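Local coordinates for protein putative reductase (Peptoclostridium difficile, PDB 5J6C) that probably reduces nitro compounds, among them perhaps the antibiotic metronidazole, as an FMN-dependent nitroreductase, at residues E118-A123 / S169-I174. Numbering follows the deposited sequence.
Sequences EDASIA and SVECII. With FMN (flavin mononucleotide), chain E.
Ala120 and Glu171 carry this contact, in which helix 116-133 packs on strand 168-177, an inner strand of the antiparallel sheet of the nitroreductase alpha/beta fold. Their CA atoms lie 6.5 Å apart. The Ala120 methyl packs against the aliphatic part of the glutamate, Ala120 CB sitting 3.7 Å from Glu171 CB and equally near Glu171 CG. Glu171 CG is anti to its own N (chi1 168°), and the bend at chi2 (58°) swings the carboxylate past that methyl toward Ser121. The approach there is a loose one without a hydrogen bond, Ser121 OG lying 4.0 Å from Glu171 OE1. The hydroxyl hydrogen-bonds instead to Ile117 O, one turn back along the helix. Glu171 OE2 has a long, weak ion pair with Arg144 NE of the same chain; Glu118 OE2 of the second subunit lies close to Glu171, and across the dimer interface each Glu118 OE2 is bound by Arg144 NE and Gln142 NE2 of the partner subunit.

The far side of the helix borders a flavin at the dimer interface, hydrogen-bonded to several arginines of the second subunit, among others. Its dimethylbenzene end meets mainly aliphatic carbons, though Asp119 OD1, bonded to Ser65 N while OD2 bonds Thr70 OG1, is 3.8 Å from FMN C8M. Glu118 CB approaches FMN C7M at 3.6 Å, and Ile122 CD1 touches FMN C8M at 3.6 Å.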
# COMPACT_ATOMS: atom_id res chain seq x y z
N GLU A 118 2.02 3.96 6.21
CA GLU A 118 0.97 3.78 5.23
C GLU A 118 1.32 4.50 3.93
O GLU A 118 1.26 3.90 2.85
CB GLU A 118 -0.35 4.30 5.80
CG GLU A 118 -1.00 3.39 6.83
CD GLU A 118 -0.44 3.52 8.25
OE1 GLU A 118 0.66 4.09 8.45
OE2 GLU A 118 -1.14 3.05 9.18
N ASP A 119 1.66 5.79 4.02
CA ASP A 119 2.01 6.57 2.84
C ASP A 119 3.05 5.85 2.01
O ASP A 119 2.87 5.65 0.80
CB ASP A 119 2.55 7.95 3.24
CG ASP A 119 1.48 8.91 3.74
OD1 ASP A 119 0.28 8.59 3.60
OD2 ASP A 119 1.86 9.99 4.26
N ALA A 120 4.15 5.46 2.65
CA ALA A 120 5.25 4.84 1.93
C ALA A 120 4.82 3.52 1.32
O ALA A 120 5.24 3.18 0.21
CB ALA A 120 6.44 4.62 2.87
N SER A 121 3.97 2.77 2.04
CA SER A 121 3.56 1.46 1.55
C SER A 121 2.71 1.59 0.30
O SER A 121 2.82 0.77 -0.62
CB SER A 121 2.78 0.72 2.64
OG SER A 121 3.55 0.57 3.81
N ILE A 122 1.86 2.62 0.24
CA ILE A 122 1.01 2.83 -0.93
C ILE A 122 1.86 3.21 -2.13
O ILE A 122 1.64 2.71 -3.24
CB ILE A 122 -0.05 3.89 -0.63
CG1 ILE A 122 -1.02 3.39 0.44
CG2 ILE A 122 -0.76 4.29 -1.93
CD1 ILE A 122 -1.69 4.51 1.17
N ALA A 123 2.81 4.12 -1.93
CA ALA A 123 3.67 4.52 -3.04
C ALA A 123 4.46 3.33 -3.57
O ALA A 123 4.58 3.15 -4.79
CB ALA A 123 4.60 5.65 -2.59
N SER A 169 12.91 8.04 7.68
CA SER A 169 12.97 6.61 7.94
C SER A 169 12.84 5.85 6.63
O SER A 169 12.14 6.28 5.72
CB SER A 169 11.86 6.20 8.91
OG SER A 169 11.97 4.84 9.25
N VAL A 170 13.52 4.70 6.53
CA VAL A 170 13.50 3.88 5.32
C VAL A 170 12.43 2.81 5.47
O VAL A 170 12.45 2.03 6.43
CB VAL A 170 14.87 3.24 5.04
CG1 VAL A 170 14.82 2.49 3.71
CG2 VAL A 170 15.96 4.30 5.01
N GLU A 171 11.50 2.78 4.52
CA GLU A 171 10.40 1.82 4.57
C GLU A 171 10.78 0.50 3.93
O GLU A 171 10.65 -0.56 4.55
CB GLU A 171 9.16 2.40 3.87
CG GLU A 171 8.07 1.37 3.61
CD GLU A 171 7.58 0.69 4.88
OE1 GLU A 171 7.26 -0.51 4.84
OE2 GLU A 171 7.53 1.36 5.93
N CYS A 172 11.30 0.55 2.71
CA CYS A 172 11.58 -0.65 1.94
C CYS A 172 12.39 -0.25 0.72
O CYS A 172 12.45 0.93 0.36
CB CYS A 172 10.28 -1.34 1.51
SG CYS A 172 9.26 -0.30 0.40
N ILE A 173 13.02 -1.25 0.10
CA ILE A 173 13.64 -1.11 -1.21
C ILE A 173 12.83 -1.92 -2.21
O ILE A 173 12.47 -3.08 -1.94
CB ILE A 173 15.10 -1.58 -1.19
CG1 ILE A 173 15.84 -1.04 0.04
CG2 ILE A 173 15.81 -1.15 -2.48
CD1 ILE A 173 17.31 -1.28 -0.01
N ILE A 174 12.55 -1.33 -3.37
CA ILE A 174 11.94 -2.07 -4.48
C ILE A 174 13.03 -2.32 -5.51
O ILE A 174 13.55 -1.37 -6.11
CB ILE A 174 10.76 -1.33 -5.11
CG1 ILE A 174 9.71 -0.92 -4.07
CG2 ILE A 174 10.10 -2.21 -6.18
CD1 ILE A 174 8.97 -2.09 -3.46
N1 FMN E . -9.34 11.04 4.10
C2 FMN E . -10.29 11.28 5.09
O2 FMN E . -11.27 11.97 4.85
N3 FMN E . -10.15 10.76 6.36
C4 FMN E . -9.06 9.97 6.66
O4 FMN E . -8.94 9.48 7.79
C4A FMN E . -8.12 9.71 5.67
N5 FMN E . -7.04 8.91 5.98
C5A FMN E . -6.10 8.64 5.00
C6 FMN E . -5.01 7.84 5.36
C7 FMN E . -4.04 7.52 4.43
C7M FMN E . -2.90 6.65 4.87
C8 FMN E . -4.14 8.02 3.12
C8M FMN E . -3.08 7.67 2.12
C9 FMN E . -5.23 8.84 2.77
C9A FMN E . -6.22 9.16 3.70
N10 FMN E . -7.32 9.96 3.38
C10 FMN E . -8.26 10.23 4.37
C1' FMN E . -7.46 10.58 2.01
C2' FMN E . -6.61 11.91 2.10
O2' FMN E . -7.33 13.03 2.57
C3' FMN E . -5.79 12.45 0.91
O3' FMN E . -5.98 13.82 0.53
C4' FMN E . -6.04 11.75 -0.37
O4' FMN E . -5.66 10.39 -0.31
C5' FMN E . -5.19 12.54 -1.37
O5' FMN E . -6.12 13.21 -2.19
P FMN E . -6.77 12.31 -3.35
O1P FMN E . -5.79 12.30 -4.49
O2P FMN E . -6.95 10.88 -2.90
O3P FMN E . -8.10 12.89 -3.80